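Local atomic coordinates of fusolin (Unidentified entomopoxvirus, PDB entry 4YN2), a protein that forms the crystalline spindles of an insect poxvirus that enhance virulence, and probably acts on chitin through a domain related to lytic polysaccharide monooxygenases. Residues V141-P154 and W165-L178. Sequence-based numbering, arbitrary orientation.
Sequences VHEPSYYEVYITKP and WGNLDLIYNDTVPL. With ZN (zinc ion), chain C; NAG (2-acetamido-2-deoxy-beta-D-glucopyranose), chain B.
Trp165 turns the edge of its indole onto the Tyr150 ring, Trp165 CZ3 lying 3.6 Å from Tyr150 CZ with the planes at 76°, a T-shaped pair. Next along, Asn167 O accepts a hydrogen bond from Lys153 N. Asp169 meets Ile151 through a backbone bond in each direction, while its OD1 forms a salt bridge with Lys153 NZ on the syn side at 2.7 Å; a bend at the last lysine torsion (chi4 -75°) brings the ammonium there. Leu170 CD1 makes a CH-pi contact with the other face of Tyr150, 3.8 Å from the ring centroid. The phenol hydroxyl donates to Glu148 OE1, from above the carboxylate plane, an oxygen also salt-bridged to Arg211. Ile171 and Tyr172 then illustrate a classic beta bulge in an antiparallel pair: both amides converge on Val149 O, at 2.9 Å from Ile171 N and 3.2 Å from Tyr172 N, the latter bond the more bent. Strand 145-152 lies between strands 168-174 and 206-214 in the mixed sheet of the monooxygenase-like domain. Asn173 ND2 is N-linked to the first N-acetylglucosamine, whose N2 donates almost straight (170°) to Glu148 OE2, 2.7 Å away. Past Asp174, Val176 CG2 packs on Tyr147 CD1, and a water links Val176 N to Ser145 O.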
loop_
_atom_site.group_PDB
_atom_site.type_symbol
_atom_site.label_atom_id
_atom_site.label_comp_id
_atom_site.label_asym_id
_atom_site.label_seq_id
_atom_site.Cartn_x
_atom_site.Cartn_y
_atom_site.Cartn_z
ATOM N N VAL A 141 23.615 -2.081 -3.171
ATOM C CA VAL A 141 23.485 -3.005 -4.297
ATOM C C VAL A 141 23.743 -4.412 -3.773
ATOM O O VAL A 141 24.885 -4.723 -3.442
ATOM C CB VAL A 141 24.464 -2.621 -5.437
ATOM C CG1 VAL A 141 24.457 -3.653 -6.564
ATOM C CG2 VAL A 141 24.147 -1.225 -5.966
ATOM N N HIS A 142 22.694 -5.248 -3.685
ATOM C CA HIS A 142 22.806 -6.641 -3.235
ATOM C C HIS A 142 22.500 -7.581 -4.369
ATOM O O HIS A 142 21.359 -7.674 -4.808
ATOM C CB HIS A 142 21.848 -6.957 -2.072
ATOM C CG HIS A 142 21.996 -6.095 -0.870
ATOM N ND1 HIS A 142 23.233 -5.704 -0.398
ATOM C CD2 HIS A 142 21.043 -5.648 -0.022
ATOM C CE1 HIS A 142 22.987 -4.971 0.673
ATOM N NE2 HIS A 142 21.682 -4.940 0.954
ATOM N N GLU A 143 23.523 -8.254 -4.878
ATOM C CA GLU A 143 23.381 -9.247 -5.925
ATOM C C GLU A 143 24.291 -10.413 -5.569
ATOM O O GLU A 143 25.358 -10.176 -5.010
ATOM C CB GLU A 143 23.717 -8.660 -7.297
ATOM C CG GLU A 143 22.729 -7.590 -7.736
ATOM C CD GLU A 143 22.940 -7.024 -9.125
ATOM O OE1 GLU A 143 22.494 -5.877 -9.365
ATOM O OE2 GLU A 143 23.591 -7.697 -9.957
ATOM N N PRO A 144 23.887 -11.673 -5.801
ATOM C CA PRO A 144 22.657 -12.112 -6.469
ATOM C C PRO A 144 21.398 -11.906 -5.609
ATOM O O PRO A 144 21.421 -12.055 -4.385
ATOM C CB PRO A 144 22.934 -13.591 -6.743
ATOM C CG PRO A 144 23.847 -14.003 -5.641
ATOM C CD PRO A 144 24.746 -12.820 -5.450
ATOM N N SER A 145 20.301 -11.559 -6.270
ATOM C CA SER A 145 19.008 -11.365 -5.628
ATOM C C SER A 145 17.900 -11.469 -6.665
ATOM O O SER A 145 18.168 -11.421 -7.860
ATOM C CB SER A 145 18.964 -10.005 -4.932
ATOM O OG SER A 145 19.075 -8.958 -5.882
ATOM N N TYR A 146 16.660 -11.604 -6.219
ATOM C CA TYR A 146 15.511 -11.633 -7.121
ATOM C C TYR A 146 14.330 -10.974 -6.445
ATOM O O TYR A 146 14.347 -10.741 -5.234
ATOM C CB TYR A 146 15.161 -13.062 -7.588
ATOM C CG TYR A 146 14.762 -14.005 -6.483
ATOM C CD1 TYR A 146 15.718 -14.647 -5.716
ATOM C CD2 TYR A 146 13.426 -14.308 -6.246
ATOM C CE1 TYR A 146 15.361 -15.509 -4.687
ATOM C CE2 TYR A 146 13.057 -15.183 -5.233
ATOM C CZ TYR A 146 14.030 -15.803 -4.467
ATOM O OH TYR A 146 13.704 -16.681 -3.461
ATOM N N TYR A 147 13.338 -10.615 -7.253
ATOM C CA TYR A 147 12.140 -9.936 -6.800
ATOM C C TYR A 147 10.907 -10.771 -7.009
ATOM O O TYR A 147 10.736 -11.325 -8.083
ATOM C CB TYR A 147 11.960 -8.626 -7.581
ATOM C CG TYR A 147 12.872 -7.520 -7.119
ATOM C CD1 TYR A 147 14.169 -7.414 -7.601
ATOM C CD2 TYR A 147 12.445 -6.586 -6.185
ATOM C CE1 TYR A 147 15.011 -6.389 -7.186
ATOM C CE2 TYR A 147 13.283 -5.566 -5.751
ATOM C CZ TYR A 147 14.570 -5.476 -6.243
ATOM O OH TYR A 147 15.382 -4.456 -5.827
ATOM N N GLU A 148 10.036 -10.829 -6.002
ATOM C CA GLU A 148 8.716 -11.418 -6.118
ATOM C C GLU A 148 7.732 -10.329 -5.847
ATOM O O GLU A 148 7.966 -9.514 -4.948
ATOM C CB GLU A 148 8.494 -12.584 -5.149
ATOM C CG GLU A 148 9.374 -13.791 -5.410
ATOM C CD GLU A 148 9.284 -14.844 -4.328
ATOM O OE1 GLU A 148 8.709 -14.554 -3.256
ATOM O OE2 GLU A 148 9.786 -15.967 -4.550
ATOM N N VAL A 149 6.646 -10.286 -6.614
ATOM C CA VAL A 149 5.565 -9.346 -6.382
ATOM C C VAL A 149 4.303 -10.148 -6.227
ATOM O O VAL A 149 4.020 -11.018 -7.055
ATOM C CB VAL A 149 5.407 -8.268 -7.477
ATOM C CG1 VAL A 149 4.383 -7.225 -7.054
ATOM C CG2 VAL A 149 6.742 -7.600 -7.783
ATOM N N TYR A 150 3.563 -9.875 -5.153
ATOM C CA TYR A 150 2.266 -10.473 -4.882
ATOM C C TYR A 150 1.257 -9.384 -4.895
ATOM O O TYR A 150 1.616 -8.232 -4.691
ATOM C CB TYR A 150 2.209 -11.189 -3.521
ATOM C CG TYR A 150 3.269 -12.238 -3.300
ATOM C CD1 TYR A 150 4.582 -11.880 -3.010
ATOM C CD2 TYR A 150 2.966 -13.593 -3.382
ATOM C CE1 TYR A 150 5.566 -12.841 -2.804
ATOM C CE2 TYR A 150 3.953 -14.566 -3.205
ATOM C CZ TYR A 150 5.256 -14.183 -2.930
ATOM O OH TYR A 150 6.225 -15.136 -2.752
ATOM N N ILE A 151 0.003 -9.731 -5.110
ATOM C CA ILE A 151 -1.100 -8.794 -5.032
ATOM C C ILE A 151 -2.171 -9.440 -4.186
ATOM O O ILE A 151 -2.368 -10.658 -4.242
ATOM C CB ILE A 151 -1.645 -8.327 -6.415
ATOM C CG1 ILE A 151 -2.647 -7.169 -6.236
ATOM C CG2 ILE A 151 -2.272 -9.491 -7.216
ATOM C CD1 ILE A 151 -3.000 -6.432 -7.514
ATOM N N THR A 152 -2.886 -8.629 -3.426
ATOM C CA THR A 152 -3.983 -9.138 -2.646
ATOM C C THR A 152 -5.052 -9.720 -3.569
ATOM O O THR A 152 -5.241 -9.249 -4.692
ATOM C CB THR A 152 -4.568 -8.052 -1.767
ATOM O OG1 THR A 152 -4.639 -6.836 -2.513
ATOM C CG2 THR A 152 -3.774 -7.853 -0.482
ATOM N N LYS A 153 -5.768 -10.712 -3.077
ATOM C CA LYS A 153 -6.863 -11.342 -3.822
ATOM C C LYS A 153 -7.986 -10.319 -4.082
ATOM O O LYS A 153 -8.083 -9.314 -3.370
ATOM C CB LYS A 153 -7.390 -12.590 -3.090
ATOM C CG LYS A 153 -6.427 -13.756 -3.223
ATOM C CD LYS A 153 -6.921 -15.014 -2.547
ATOM C CE LYS A 153 -5.891 -16.132 -2.534
ATOM N NZ LYS A 153 -5.746 -16.780 -3.861
ATOM N N PRO A 154 -8.781 -10.535 -5.154
ATOM C CA PRO A 154 -9.792 -9.545 -5.572
ATOM C C PRO A 154 -10.770 -8.976 -4.542
ATOM O O PRO A 154 -11.185 -7.825 -4.718
ATOM C CB PRO A 154 -10.587 -10.311 -6.621
ATOM C CG PRO A 154 -9.616 -11.217 -7.220
ATOM C CD PRO A 154 -8.731 -11.662 -6.108
ATOM N N TRP A 165 -0.352 -14.345 3.832
ATOM C CA TRP A 165 -0.005 -15.192 2.695
ATOM C C TRP A 165 -1.245 -15.832 2.059
ATOM O O TRP A 165 -1.308 -15.938 0.824
ATOM C CB TRP A 165 1.006 -16.267 3.095
ATOM C CG TRP A 165 2.356 -15.702 3.417
ATOM C CD1 TRP A 165 2.922 -15.577 4.650
ATOM C CD2 TRP A 165 3.245 -15.064 2.500
ATOM N NE1 TRP A 165 4.159 -14.986 4.541
ATOM C CE2 TRP A 165 4.365 -14.623 3.236
ATOM C CE3 TRP A 165 3.189 -14.781 1.129
ATOM C CZ2 TRP A 165 5.455 -13.992 2.630
ATOM C CZ3 TRP A 165 4.270 -14.160 0.534
ATOM C CH2 TRP A 165 5.381 -13.760 1.283
ATOM N N GLY A 166 -2.255 -16.118 2.888
ATOM C CA GLY A 166 -3.510 -16.706 2.448
ATOM C C GLY A 166 -4.367 -15.836 1.555
ATOM O O GLY A 166 -5.247 -16.371 0.880
ATOM N N ASN A 167 -4.163 -14.494 1.548
ATOM C CA ASN A 167 -4.951 -13.625 0.673
ATOM C C ASN A 167 -4.049 -12.889 -0.324
ATOM O O ASN A 167 -4.465 -11.880 -0.898
ATOM C CB ASN A 167 -5.867 -12.670 1.453
ATOM C CG ASN A 167 -5.189 -11.680 2.361
ATOM O OD1 ASN A 167 -3.984 -11.469 2.318
ATOM N ND2 ASN A 167 -5.958 -11.059 3.217
ATOM N N LEU A 168 -2.862 -13.457 -0.605
ATOM C CA LEU A 168 -1.918 -12.938 -1.586
ATOM C C LEU A 168 -1.753 -13.916 -2.735
ATOM O O LEU A 168 -1.681 -15.116 -2.504
ATOM C CB LEU A 168 -0.538 -12.691 -0.950
ATOM C CG LEU A 168 -0.365 -11.443 -0.101
ATOM C CD1 LEU A 168 1.031 -11.424 0.489
ATOM C CD2 LEU A 168 -0.664 -10.174 -0.899
ATOM N N ASP A 169 -1.631 -13.385 -3.960
ATOM C CA ASP A 169 -1.398 -14.139 -5.195
ATOM C C ASP A 169 -0.074 -13.714 -5.803
ATOM O O ASP A 169 0.104 -12.514 -6.002
ATOM C CB ASP A 169 -2.499 -13.835 -6.218
ATOM C CG ASP A 169 -3.866 -14.381 -5.902
ATOM O OD1 ASP A 169 -3.942 -15.468 -5.300
ATOM O OD2 ASP A 169 -4.856 -13.761 -6.320
ATOM N N LEU A 170 0.820 -14.659 -6.157
ATOM C CA LEU A 170 2.090 -14.308 -6.796
ATOM C C LEU A 170 1.829 -13.897 -8.239
ATOM O O LEU A 170 1.175 -14.645 -8.958
ATOM C CB LEU A 170 3.067 -15.490 -6.743
ATOM C CG LEU A 170 4.453 -15.288 -7.398
ATOM C CD1 LEU A 170 5.333 -14.387 -6.573
ATOM C CD2 LEU A 170 5.139 -16.609 -7.559
ATOM N N ILE A 171 2.288 -12.703 -8.655
ATOM C CA ILE A 171 2.114 -12.237 -10.044
ATOM C C ILE A 171 3.457 -12.012 -10.750
ATOM O O ILE A 171 3.459 -11.801 -11.958
ATOM C CB ILE A 171 1.232 -10.958 -10.115
ATOM C CG1 ILE A 171 1.844 -9.768 -9.332
ATOM C CG2 ILE A 171 -0.182 -11.289 -9.613
ATOM C CD1 ILE A 171 1.214 -8.422 -9.621
ATOM N N TYR A 172 4.589 -12.035 -10.028
ATOM C CA TYR A 172 5.876 -11.768 -10.654
ATOM C C TYR A 172 7.012 -12.391 -9.876
ATOM O O TYR A 172 7.006 -12.371 -8.651
ATOM C CB TYR A 172 6.093 -10.266 -10.742
ATOM C CG TYR A 172 7.281 -9.831 -11.563
ATOM C CD1 TYR A 172 7.190 -9.709 -12.944
ATOM C CD2 TYR A 172 8.470 -9.449 -10.952
ATOM C CE1 TYR A 172 8.259 -9.239 -13.702
ATOM C CE2 TYR A 172 9.565 -9.027 -11.701
ATOM C CZ TYR A 172 9.445 -8.883 -13.075
ATOM O OH TYR A 172 10.520 -8.407 -13.794
ATOM N N ASN A 173 7.956 -12.968 -10.593
ATOM C CA ASN A 173 9.134 -13.568 -10.019
ATOM C C ASN A 173 10.275 -13.470 -11.028
ATOM O O ASN A 173 10.240 -14.137 -12.064
ATOM C CB ASN A 173 8.865 -14.998 -9.613
ATOM C CG ASN A 173 9.976 -15.581 -8.808
ATOM O OD1 ASN A 173 10.926 -14.895 -8.424
ATOM N ND2 ASN A 173 9.894 -16.864 -8.546
ATOM N N ASP A 174 11.275 -12.623 -10.744
ATOM C CA ASP A 174 12.353 -12.402 -11.712
ATOM C C ASP A 174 13.569 -11.744 -11.096
ATOM O O ASP A 174 13.471 -11.159 -10.025
ATOM C CB ASP A 174 11.816 -11.466 -12.831
ATOM C CG ASP A 174 12.565 -11.504 -14.159
ATOM O OD1 ASP A 174 13.239 -12.503 -14.424
ATOM O OD2 ASP A 174 12.400 -10.556 -14.960
ATOM N N THR A 175 14.710 -11.826 -11.797
ATOM C CA THR A 175 15.906 -11.031 -11.510
ATOM C C THR A 175 15.670 -9.751 -12.281
ATOM O O THR A 175 15.135 -9.804 -13.383
ATOM C CB THR A 175 17.199 -11.725 -11.896
ATOM O OG1 THR A 175 17.091 -12.178 -13.238
ATOM C CG2 THR A 175 17.544 -12.847 -10.965
ATOM N N VAL A 176 15.995 -8.619 -11.700
ATOM C CA VAL A 176 15.682 -7.313 -12.262
ATOM C C VAL A 176 16.972 -6.548 -12.581
ATOM O O VAL A 176 17.912 -6.588 -11.793
ATOM C CB VAL A 176 14.808 -6.580 -11.197
ATOM C CG1 VAL A 176 14.703 -5.086 -11.443
ATOM C CG2 VAL A 176 13.422 -7.218 -11.098
ATOM N N PRO A 177 17.003 -5.766 -13.672
ATOM C CA PRO A 177 18.214 -4.987 -13.968
ATOM C C PRO A 177 18.373 -3.750 -13.090
ATOM O O PRO A 177 17.390 -3.091 -12.735
ATOM C CB PRO A 177 18.000 -4.574 -15.416
ATOM C CG PRO A 177 16.548 -4.435 -15.538
ATOM C CD PRO A 177 15.990 -5.579 -14.729
ATOM N N LEU A 178 19.625 -3.438 -12.754
ATOM C CA LEU A 178 19.992 -2.225 -12.038
ATOM C C LEU A 178 20.161 -1.161 -13.116
ATOM O O LEU A 178 21.026 -1.313 -13.972
ATOM C CB LEU A 178 21.277 -2.463 -11.234
ATOM C CG LEU A 178 21.799 -1.311 -10.412
ATOM C CD1 LEU A 178 20.850 -0.974 -9.262
ATOM C CD2 LEU A 178 23.190 -1.637 -9.881
HETATM ZN ZN ZN C . 20.836 -4.263 2.536
HETATM C C1 NAG B . 10.902 -17.556 -7.805
HETATM C C2 NAG B . 10.316 -18.698 -6.980
HETATM C C3 NAG B . 11.459 -19.393 -6.242
HETATM C C4 NAG B . 12.553 -19.814 -7.220
HETATM C C5 NAG B . 12.993 -18.639 -8.088
HETATM C C6 NAG B . 13.988 -19.019 -9.165
HETATM C C7 NAG B . 8.096 -18.717 -5.902
HETATM C C8 NAG B . 7.196 -18.008 -4.938
HETATM N N2 NAG B . 9.330 -18.204 -6.034
HETATM O O3 NAG B . 10.915 -20.544 -5.611
HETATM O O4 NAG B . 13.692 -20.283 -6.512
HETATM O O5 NAG B . 11.845 -18.081 -8.738
HETATM O O6 NAG B . 13.554 -20.120 -9.942
HETATM O O7 NAG B . 7.733 -19.717 -6.512
HETATM O O HOH W 1 17.639 -8.668 -9.154
#